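Local coordinates for uncharacterized protein, DUF633, LMOf2365_1472 (Listeria monocytogenes str. 4b F2365, PDB 3GNL) that probably methylates N1 of adenine 22 in tRNA with S-adenosylmethionine as methyl donor, at residues 31-36 with 63-68; 48-53 with 72-77; 198-203 with 226-231. All coordinates share one frame; numbering follows the deposited sequence. Where two conformers were deposited one is given.

Contact 1. Residues 31-36 with 63-68; sequences DHAYLP and KQVRSS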
loop_
_atom_site.group_PDB
_atom_site.type_symbol
_atom_site.label_atom_id
_atom_site.label_comp_id
_atom_site.label_asym_id
_atom_site.label_seq_id
_atom_site.Cartn_x
_atom_site.Cartn_y
_atom_site.Cartn_z
ATOM N N ASP A 31 1.013 -13.054 -2.513
ATOM C CA ASP A 31 0.118 -13.631 -3.486
ATOM C C ASP A 31 0.824 -14.795 -4.181
ATOM O O ASP A 31 1.554 -14.553 -5.147
ATOM C CB ASP A 31 -0.267 -12.529 -4.488
ATOM C CG ASP A 31 -1.347 -12.965 -5.445
ATOM O OD1 ASP A 31 -1.706 -14.171 -5.470
ATOM O OD2 ASP A 31 -1.821 -12.093 -6.206
ATOM N N HIS A 32 0.625 -16.039 -3.713
ATOM C CA HIS A 32 1.293 -17.225 -4.278
ATOM C C HIS A 32 2.830 -17.181 -4.335
ATOM O O HIS A 32 3.440 -18.021 -5.004
ATOM C CB HIS A 32 0.753 -17.578 -5.649
ATOM C CG HIS A 32 -0.696 -17.988 -5.657
ATOM N ND1 HIS A 32 -1.721 -17.105 -5.403
ATOM C CD2 HIS A 32 -1.278 -19.179 -5.922
ATOM C CE1 HIS A 32 -2.882 -17.744 -5.483
ATOM N NE2 HIS A 32 -2.640 -18.999 -5.815
ATOM N N ALA A 33 3.454 -16.267 -3.579
ATOM C CA ALA A 33 4.895 -16.051 -3.656
ATOM C C ALA A 33 5.309 -15.658 -5.080
ATOM O O ALA A 33 6.503 -15.815 -5.391
ATOM C CB ALA A 33 5.648 -17.308 -3.188
ATOM N N TYR A 34 4.388 -15.182 -5.919
ATOM C CA TYR A 34 4.759 -14.799 -7.289
ATOM C C TYR A 34 5.829 -13.713 -7.253
ATOM O O TYR A 34 6.854 -13.801 -7.991
ATOM C CB TYR A 34 3.574 -14.238 -8.087
ATOM C CG TYR A 34 2.477 -15.195 -8.443
ATOM C CD1 TYR A 34 2.758 -16.497 -8.826
ATOM C CD2 TYR A 34 1.154 -14.775 -8.415
ATOM C CE1 TYR A 34 1.723 -17.381 -9.184
ATOM C CE2 TYR A 34 0.108 -15.659 -8.748
ATOM C CZ TYR A 34 0.430 -16.956 -9.118
ATOM O OH TYR A 34 -0.579 -17.821 -9.450
ATOM N N LEU A 35 5.596 -12.685 -6.439
ATOM C CA LEU A 35 6.546 -11.573 -6.367
ATOM C C LEU A 35 7.929 -11.986 -5.841
ATOM O O LEU A 35 8.938 -11.661 -6.483
ATOM C CB LEU A 35 5.902 -10.372 -5.649
ATOM C CG LEU A 35 6.798 -9.160 -5.406
ATOM C CD1 LEU A 35 5.959 -7.865 -5.353
ATOM C CD2 LEU A 35 7.676 -9.272 -4.204
ATOM N N PRO A 36 8.012 -12.742 -4.737
ATOM C CA PRO A 36 9.311 -13.251 -4.267
ATOM C C PRO A 36 10.000 -14.071 -5.314
ATOM O O PRO A 36 11.218 -13.924 -5.508
ATOM C CB PRO A 36 8.930 -14.113 -3.081
ATOM C CG PRO A 36 7.668 -13.472 -2.539
ATOM C CD PRO A 36 6.935 -12.979 -3.760
ATOM N N LYS A 63 4.016 -24.330 -2.889
ATOM C CA LYS A 63 4.060 -25.060 -4.170
ATOM C C LYS A 63 4.658 -24.222 -5.271
ATOM O O LYS A 63 5.405 -24.738 -6.075
ATOM C CB LYS A 63 2.705 -25.615 -4.585
ATOM C CG LYS A 63 2.279 -26.803 -3.714
ATOM C CD LYS A 63 0.948 -27.335 -4.161
ATOM C CE LYS A 63 0.505 -28.588 -3.360
ATOM N NZ LYS A 63 1.189 -29.846 -3.830
ATOM N N GLN A 64 4.388 -22.921 -5.279
ATOM C CA GLN A 64 4.981 -22.058 -6.297
ATOM C C GLN A 64 6.499 -21.984 -6.115
ATOM O O GLN A 64 7.251 -22.022 -7.122
ATOM C CB GLN A 64 4.345 -20.660 -6.237
ATOM C CG GLN A 64 5.031 -19.611 -7.105
ATOM C CD GLN A 64 4.924 -19.889 -8.593
ATOM O OE1 GLN A 64 3.879 -20.274 -9.104
ATOM N NE2 GLN A 64 6.021 -19.670 -9.301
ATOM N N VAL A 65 6.964 -21.894 -4.874
ATOM C CA VAL A 65 8.393 -21.770 -4.556
ATOM C C VAL A 65 9.090 -23.071 -5.017
ATOM O O VAL A 65 10.150 -23.004 -5.655
ATOM C CB VAL A 65 8.661 -21.463 -3.050
ATOM C CG1 VAL A 65 10.132 -21.604 -2.673
ATOM C CG2 VAL A 65 8.161 -20.016 -2.735
ATOM N N ARG A 66 8.478 -24.224 -4.725
ATOM C CA ARG A 66 9.045 -25.504 -5.157
ATOM C C ARG A 66 9.085 -25.618 -6.676
ATOM O O ARG A 66 10.126 -25.980 -7.258
ATOM C CB ARG A 66 8.215 -26.618 -4.540
ATOM C CG ARG A 66 8.724 -26.970 -3.166
ATOM N N SER A 67 7.992 -25.260 -7.324
ATOM C CA SER A 67 7.870 -25.257 -8.775
ATOM C C SER A 67 8.898 -24.346 -9.466
ATOM O O SER A 67 9.244 -24.566 -10.621
ATOM C CB SER A 67 6.464 -24.816 -9.176
ATOM O OG SER A 67 6.352 -24.694 -10.590
ATOM N N SER A 68 9.343 -23.309 -8.764
ATOM C CA SER A 68 10.309 -22.353 -9.300
ATOM C C SER A 68 11.737 -22.799 -9.036
ATOM O O SER A 68 12.677 -22.183 -9.538
ATOM C CB SER A 68 10.066 -20.967 -8.688
ATOM O OG SER A 68 8.857 -20.448 -9.206
#
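The turn after the first sheet strand of this Rossmann-like methyltransferase domain carries His32, Ala33 and Tyr34 against Gln64 and Val65 of helix 55-67. In class I methyltransferases this turn usually borders the S-adenosylmethionine pocket, and it probably does so here. Asp31 to Tyr34 form a type I' beta turn, closed by a backbone bond from Tyr34 N to Asp31 O. Ala33 then takes the N-cap position of helix 34-41.

Gln64 carries most of the contact. The carbonyl of His32 points nearly end-on at Gln64 CB and CG, and each carbon is 3.1 Å from His32 O. This is a tight fit without a hydrogen bond. CG stands opposite the backbone N of Gln64 (chi1 171°). The chain then bends at chi2 (66°) and swings the amide past the phenol of Tyr34. Gln64 OE1 meets the ring at its edge, close to the ring plane, 3.6 Å from Tyr34 CE1. The amide and ring planes are 66° apart. The Tyr34 ring is also packed within its own turn, where His32 CB sits over the centre of one face, 3.5 Å above it. The imidazole of His32 is steadied by Asp31: His32 ND1 donates to Asp31 OD1 at 2.9 Å, with OD1 near the ring plane.

Away from the amide, a small apolar contact forms: Ala33 CB touches Val65 CG2 at 3.7 Å.

Helix 34-41 extends the same interface, where Cys37 meets Gln64 and Val65. Leu35 turns instead to Val15 and Ala16 of helix 10-16. Both segments also rest on the edge strand 74-78: Pro36 on its Ile74, and Val65 on Ile74 and Val76.

Contact 2. Residues 48-53 with 72-77; sequences AIAGEV and EQIDVR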
loop_
_atom_site.group_PDB
_atom_site.type_symbol
_atom_site.label_atom_id
_atom_site.label_comp_id
_atom_site.label_asym_id
_atom_site.label_seq_id
_atom_site.Cartn_x
_atom_site.Cartn_y
_atom_site.Cartn_z
ATOM N N ALA A 48 14.054 -14.157 0.173
ATOM C CA ALA A 48 12.713 -13.698 0.537
ATOM C C ALA A 48 12.069 -14.580 1.581
ATOM O O ALA A 48 12.222 -15.804 1.546
ATOM C CB ALA A 48 11.826 -13.654 -0.669
ATOM N N ILE A 49 11.307 -13.967 2.473
ATOM C CA ILE A 49 10.286 -14.647 3.285
ATOM C C ILE A 49 8.945 -14.390 2.599
ATOM O O ILE A 49 8.632 -13.230 2.279
ATOM C CB ILE A 49 10.224 -14.062 4.704
ATOM C CG1 ILE A 49 11.578 -14.269 5.434
ATOM C CG2 ILE A 49 9.059 -14.650 5.490
ATOM C CD1 ILE A 49 11.726 -13.413 6.728
ATOM N N ALA A 50 8.188 -15.444 2.338
ATOM C CA ALA A 50 6.803 -15.288 1.910
ATOM C C ALA A 50 5.895 -15.649 3.075
ATOM O O ALA A 50 5.801 -16.824 3.456
ATOM C CB ALA A 50 6.532 -16.137 0.694
ATOM N N GLY A 51 5.232 -14.645 3.657
ATOM C CA GLY A 51 4.355 -14.883 4.823
ATOM C C GLY A 51 2.924 -15.180 4.435
ATOM O O GLY A 51 2.404 -14.626 3.487
ATOM N N GLU A 52 2.249 -16.091 5.137
ATOM C CA GLU A 52 0.850 -16.373 4.899
ATOM C C GLU A 52 0.212 -16.632 6.239
ATOM O O GLU A 52 0.882 -17.122 7.134
ATOM C CB GLU A 52 0.634 -17.596 3.986
ATOM C CG GLU A 52 1.402 -17.510 2.661
ATOM C CD GLU A 52 0.816 -16.513 1.728
ATOM O OE1 GLU A 52 -0.259 -15.956 2.002
ATOM O OE2 GLU A 52 1.471 -16.268 0.679
ATOM N N VAL A 53 -1.076 -16.292 6.389
ATOM C CA VAL A 53 -1.733 -16.498 7.680
ATOM C C VAL A 53 -2.586 -17.771 7.758
ATOM O O VAL A 53 -2.736 -18.329 8.841
ATOM C CB VAL A 53 -2.414 -15.199 8.197
ATOM C CG1 VAL A 53 -3.591 -14.836 7.322
ATOM C CG2 VAL A 53 -2.875 -15.362 9.644
ATOM N N GLU A 72 15.803 -22.821 -1.843
ATOM C CA GLU A 72 17.021 -22.413 -1.132
ATOM C C GLU A 72 17.084 -20.906 -0.868
ATOM O O GLU A 72 17.800 -20.464 0.036
ATOM C CB GLU A 72 18.298 -22.901 -1.846
ATOM C CG GLU A 72 18.567 -24.412 -1.686
ATOM C CD GLU A 72 19.936 -24.836 -2.210
ATOM O OE1 GLU A 72 19.994 -25.631 -3.169
ATOM O OE2 GLU A 72 20.958 -24.369 -1.668
ATOM N N GLN A 73 16.320 -20.127 -1.643
ATOM C CA GLN A 73 16.349 -18.655 -1.504
ATOM C C GLN A 73 15.090 -18.035 -0.895
ATOM O O GLN A 73 15.102 -16.852 -0.562
ATOM C CB GLN A 73 16.659 -17.999 -2.853
ATOM C CG GLN A 73 18.179 -18.035 -3.184
ATOM C CD GLN A 73 18.516 -17.365 -4.503
ATOM O OE1 GLN A 73 18.283 -17.939 -5.569
ATOM N NE2 GLN A 73 19.100 -16.150 -4.442
ATOM N N ILE A 74 14.030 -18.833 -0.752
ATOM C CA ILE A 74 12.734 -18.338 -0.277
ATOM C C ILE A 74 12.142 -19.254 0.764
ATOM O O ILE A 74 11.938 -20.466 0.517
ATOM C CB ILE A 74 11.729 -18.148 -1.405
ATOM C CG1 ILE A 74 12.338 -17.260 -2.524
ATOM C CG2 ILE A 74 10.421 -17.594 -0.847
ATOM C CD1 ILE A 74 11.475 -17.176 -3.710
ATOM N N ASP A 75 11.899 -18.676 1.929
ATOM C CA ASP A 75 11.283 -19.364 3.032
ATOM C C ASP A 75 9.813 -18.986 3.021
ATOM O O ASP A 75 9.465 -17.799 3.041
ATOM C CB ASP A 75 11.869 -18.912 4.373
ATOM C CG ASP A 75 13.307 -19.424 4.637
ATOM O OD1 ASP A 75 13.764 -20.393 3.963
ATOM O OD2 ASP A 75 13.974 -18.847 5.543
ATOM N N VAL A 76 8.952 -19.978 2.964
ATOM C CA VAL A 76 7.530 -19.739 3.129
ATOM C C VAL A 76 7.178 -20.034 4.565
ATOM O O VAL A 76 7.448 -21.133 5.077
ATOM C CB VAL A 76 6.680 -20.571 2.165
ATOM C CG1 VAL A 76 5.173 -20.247 2.317
ATOM C CG2 VAL A 76 7.167 -20.360 0.726
ATOM N N ARG A 77 6.587 -19.047 5.227
ATOM C CA ARG A 77 6.268 -19.160 6.629
ATOM C C ARG A 77 4.813 -18.807 6.957
ATOM O O ARG A 77 4.251 -17.848 6.402
ATOM C CB ARG A 77 7.175 -18.237 7.413
ATOM C CG ARG A 77 8.658 -18.613 7.301
ATOM C CD ARG A 77 9.530 -17.704 8.138
ATOM N NE ARG A 77 10.959 -17.833 7.790
ATOM C CZ ARG A 77 11.936 -17.098 8.319
ATOM N NH1 ARG A 77 11.680 -16.119 9.203
ATOM N NH2 ARG A 77 13.204 -17.292 7.938
#
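Ala48 and Ala50 form the apolar centre with Ile74 and Val76, on one face of two parallel neighbours in the Rossmann-like sheet. The strands belong to the beta-alpha-beta unit 45-52, 55-67, 74-78, and their short axes diverge by 18°. Ala48 CB lies 4.1 Å from Ile74 CG1. Ala50 CB reaches Val76 CG2 at 4.3 Å. Pro36 of helix 34-41 and Phe58 and Val65 of helix 55-67 cover this face.

Five backbone hydrogen bonds join the strands. Ala48 N, Ala50 N and Glu52 N give to the carbonyls of Gln73, Asp75 and Arg77. In return, the amides of Asp75 and Arg77 give to Ala48 O and Ala50 O. Glu52 closes strand 45-52, where class I methyltransferases often carry an acidic residue.

Ile49, Asp75 and Arg77 share the other face. The Arg77 chain runs extended from CG to NE, which lays its guanidinium beside Ile49. Ile49 CD1 sits over one face of that group, toward its rim, 3.7 Å from Arg77 NH1. NH1 also makes a salt bridge to Asp89. Arg77 NH2 meets the anti side of Asp75 OD2 at 3.0 Å, with the carboxylate oxygen near the guanidinium plane.

Contact 3. Residues 198-203 with 226-231; sequences NTWQNI and HKIALV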
loop_
_atom_site.group_PDB
_atom_site.type_symbol
_atom_site.label_atom_id
_atom_site.label_comp_id
_atom_site.label_asym_id
_atom_site.label_seq_id
_atom_site.Cartn_x
_atom_site.Cartn_y
_atom_site.Cartn_z
ATOM N N ASN A 198 -17.076 13.904 -7.941
ATOM C CA ASN A 198 -18.405 13.993 -8.561
ATOM C C ASN A 198 -19.379 13.160 -7.736
ATOM O O ASN A 198 -20.493 13.613 -7.480
ATOM C CB ASN A 198 -18.370 13.443 -9.983
ATOM C CG ASN A 198 -17.739 14.392 -10.968
ATOM O OD1 ASN A 198 -17.600 15.584 -10.711
ATOM N ND2 ASN A 198 -17.383 13.864 -12.136
ATOM N N THR A 199 -18.972 11.963 -7.295
ATOM C CA THR A 199 -19.838 11.192 -6.416
ATOM C C THR A 199 -20.159 11.917 -5.102
ATOM O O THR A 199 -21.297 11.951 -4.681
ATOM C CB THR A 199 -19.304 9.788 -6.205
ATOM O OG1 THR A 199 -19.511 9.071 -7.440
ATOM C CG2 THR A 199 -20.114 9.022 -5.192
ATOM N N TRP A 200 -19.165 12.504 -4.449
ATOM C CA TRP A 200 -19.424 13.232 -3.211
ATOM C C TRP A 200 -20.415 14.398 -3.410
ATOM O O TRP A 200 -21.311 14.546 -2.573
ATOM C CB TRP A 200 -18.084 13.759 -2.666
ATOM C CG TRP A 200 -17.151 12.645 -2.218
ATOM C CD1 TRP A 200 -17.496 11.431 -1.683
ATOM C CD2 TRP A 200 -15.712 12.704 -2.234
ATOM N NE1 TRP A 200 -16.325 10.693 -1.395
ATOM C CE2 TRP A 200 -15.245 11.460 -1.746
ATOM C CE3 TRP A 200 -14.787 13.680 -2.656
ATOM C CZ2 TRP A 200 -13.867 11.172 -1.639
ATOM C CZ3 TRP A 200 -13.393 13.358 -2.579
ATOM C CH2 TRP A 200 -12.987 12.116 -2.092
ATOM N N GLN A 201 -20.300 15.154 -4.509
ATOM C CA GLN A 201 -21.231 16.264 -4.803
ATOM C C GLN A 201 -22.597 15.684 -5.020
ATOM O O GLN A 201 -23.588 16.257 -4.532
ATOM C CB GLN A 201 -20.831 17.014 -6.072
ATOM C CG GLN A 201 -19.476 17.686 -5.991
ATOM C CD GLN A 201 -18.947 18.217 -7.326
ATOM O OE1 GLN A 201 -19.505 17.962 -8.411
ATOM N NE2 GLN A 201 -17.842 18.951 -7.252
ATOM N N ASN A 202 -22.663 14.548 -5.712
ATOM C CA ASN A 202 -23.979 13.945 -5.931
ATOM C C ASN A 202 -24.629 13.506 -4.623
ATOM O O ASN A 202 -25.854 13.640 -4.441
ATOM C CB ASN A 202 -23.903 12.779 -6.918
ATOM C CG ASN A 202 -23.521 13.210 -8.341
ATOM O OD1 ASN A 202 -23.635 14.371 -8.702
ATOM N ND2 ASN A 202 -23.094 12.249 -9.140
ATOM N N ILE A 203 -23.825 12.984 -3.689
ATOM C CA ILE A 203 -24.355 12.523 -2.424
ATOM C C ILE A 203 -24.896 13.729 -1.671
ATOM O O ILE A 203 -25.949 13.630 -1.047
ATOM C CB ILE A 203 -23.293 11.797 -1.565
ATOM C CG1 ILE A 203 -22.878 10.496 -2.263
ATOM C CG2 ILE A 203 -23.829 11.457 -0.137
ATOM C CD1 ILE A 203 -21.627 9.901 -1.620
ATOM N N HIS A 226 -15.697 19.047 2.677
ATOM C CA HIS A 226 -14.254 19.118 2.987
ATOM C C HIS A 226 -13.464 18.293 1.974
ATOM O O HIS A 226 -12.443 18.754 1.428
ATOM C CB HIS A 226 -13.977 18.593 4.407
ATOM C CG HIS A 226 -12.523 18.587 4.804
ATOM N ND1 HIS A 226 -11.716 19.708 4.738
ATOM C CD2 HIS A 226 -11.751 17.604 5.339
ATOM C CE1 HIS A 226 -10.503 19.409 5.182
ATOM N NE2 HIS A 226 -10.499 18.141 5.558
ATOM N N LYS A 227 -13.951 17.083 1.708
ATOM C CA LYS A 227 -13.284 16.246 0.736
ATOM C C LYS A 227 -13.312 16.824 -0.674
ATOM O O LYS A 227 -12.308 16.808 -1.387
ATOM C CB LYS A 227 -13.852 14.827 0.724
ATOM C CG LYS A 227 -13.693 14.022 2.031
ATOM C CD LYS A 227 -14.224 12.620 1.737
ATOM C CE LYS A 227 -14.854 11.979 2.919
ATOM N NZ LYS A 227 -14.013 10.904 3.451
ATOM N N ILE A 228 -14.455 17.365 -1.085
ATOM C CA ILE A 228 -14.539 17.995 -2.401
ATOM C C ILE A 228 -13.561 19.198 -2.494
ATOM O O ILE A 228 -12.894 19.380 -3.500
ATOM C CB ILE A 228 -16.030 18.469 -2.707
ATOM C CG1 ILE A 228 -16.978 17.278 -2.844
ATOM C CG2 ILE A 228 -16.105 19.390 -3.897
ATOM C CD1 ILE A 228 -18.430 17.716 -2.568
ATOM N N ALA A 229 -13.518 20.011 -1.435
ATOM C CA ALA A 229 -12.613 21.165 -1.400
ATOM C C ALA A 229 -11.144 20.723 -1.507
ATOM O O ALA A 229 -10.364 21.337 -2.250
ATOM C CB ALA A 229 -12.866 21.996 -0.147
ATOM N N LEU A 230 -10.815 19.610 -0.863
ATOM C CA LEU A 230 -9.438 19.088 -1.010
ATOM C C LEU A 230 -9.116 18.704 -2.455
ATOM O O LEU A 230 -8.016 18.943 -2.959
ATOM C CB LEU A 230 -9.198 17.897 -0.083
ATOM C CG LEU A 230 -9.155 18.167 1.415
ATOM C CD1 LEU A 230 -9.272 16.869 2.201
ATOM C CD2 LEU A 230 -7.852 18.923 1.759
ATOM N N VAL A 231 -10.040 18.027 -3.131
ATOM C CA VAL A 231 -9.808 17.671 -4.498
ATOM C C VAL A 231 -9.697 18.906 -5.377
ATOM O O VAL A 231 -8.814 18.993 -6.229
ATOM C CB VAL A 231 -10.939 16.724 -5.044
ATOM C CG1 VAL A 231 -10.839 16.559 -6.546
ATOM C CG2 VAL A 231 -10.881 15.337 -4.334
#
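Helices 187-208 and 215-235 run antiparallel here, their short axes 9.5 Å apart and at 148°. The nearest CA atoms across the pair are those of Trp200 and Ile228, 6.9 Å apart. No hydrogen bond crosses the contact; it is made by side-chain packing.

Trp200 is the main piece. With CG opposite the carbonyl carbon (chi1 -67°), its indole extends to the second helix, and Lys227 passes over one face. Lys227 CB makes a CH-pi contact, 3.8 Å from the centroid of the six-membered ring and 18° off its normal. Further along the chain, Lys227 CD lies over the same ring, 3.7 Å from Trp200 CZ2. Val231 comes from the edge instead: its CG2 is near the ring plane, 3.6 Å from Trp200 CZ3.

Ile228 packs at the base of the indole: its CG1 touches Trp200 CB at 3.7 Å, and its CD1 meets Gln201 CG at 3.6 Å.

Phe176 of helix 172-177 and Leu224 add to the packing of Trp200. The pair is a long helical hairpin, consistent with the C-terminal coiled-coil domain of TrmK-type tRNA methyltransferases.

Overall arrangement
Contacts 1 and 2 belong to the same Rossmann-like half of the chain, with centres 9 Å apart. They share helix 55-67: it packs on the turn in contact 1 and links the strands of contact 2. They also touch, Val65 CG2 lying 3.6 Å from Val76 CG2. Contact 2 is buried and relies on a regular backbone ladder. Contact 1 is partly buried and mixes a small apolar patch with a polar amide. Contact 3 is a surface contact on the opposite side of the chain's centre, about 42 Å from either of the others between centres. There an aromatic ring and aliphatic chains do the work, without crossing hydrogen bonds.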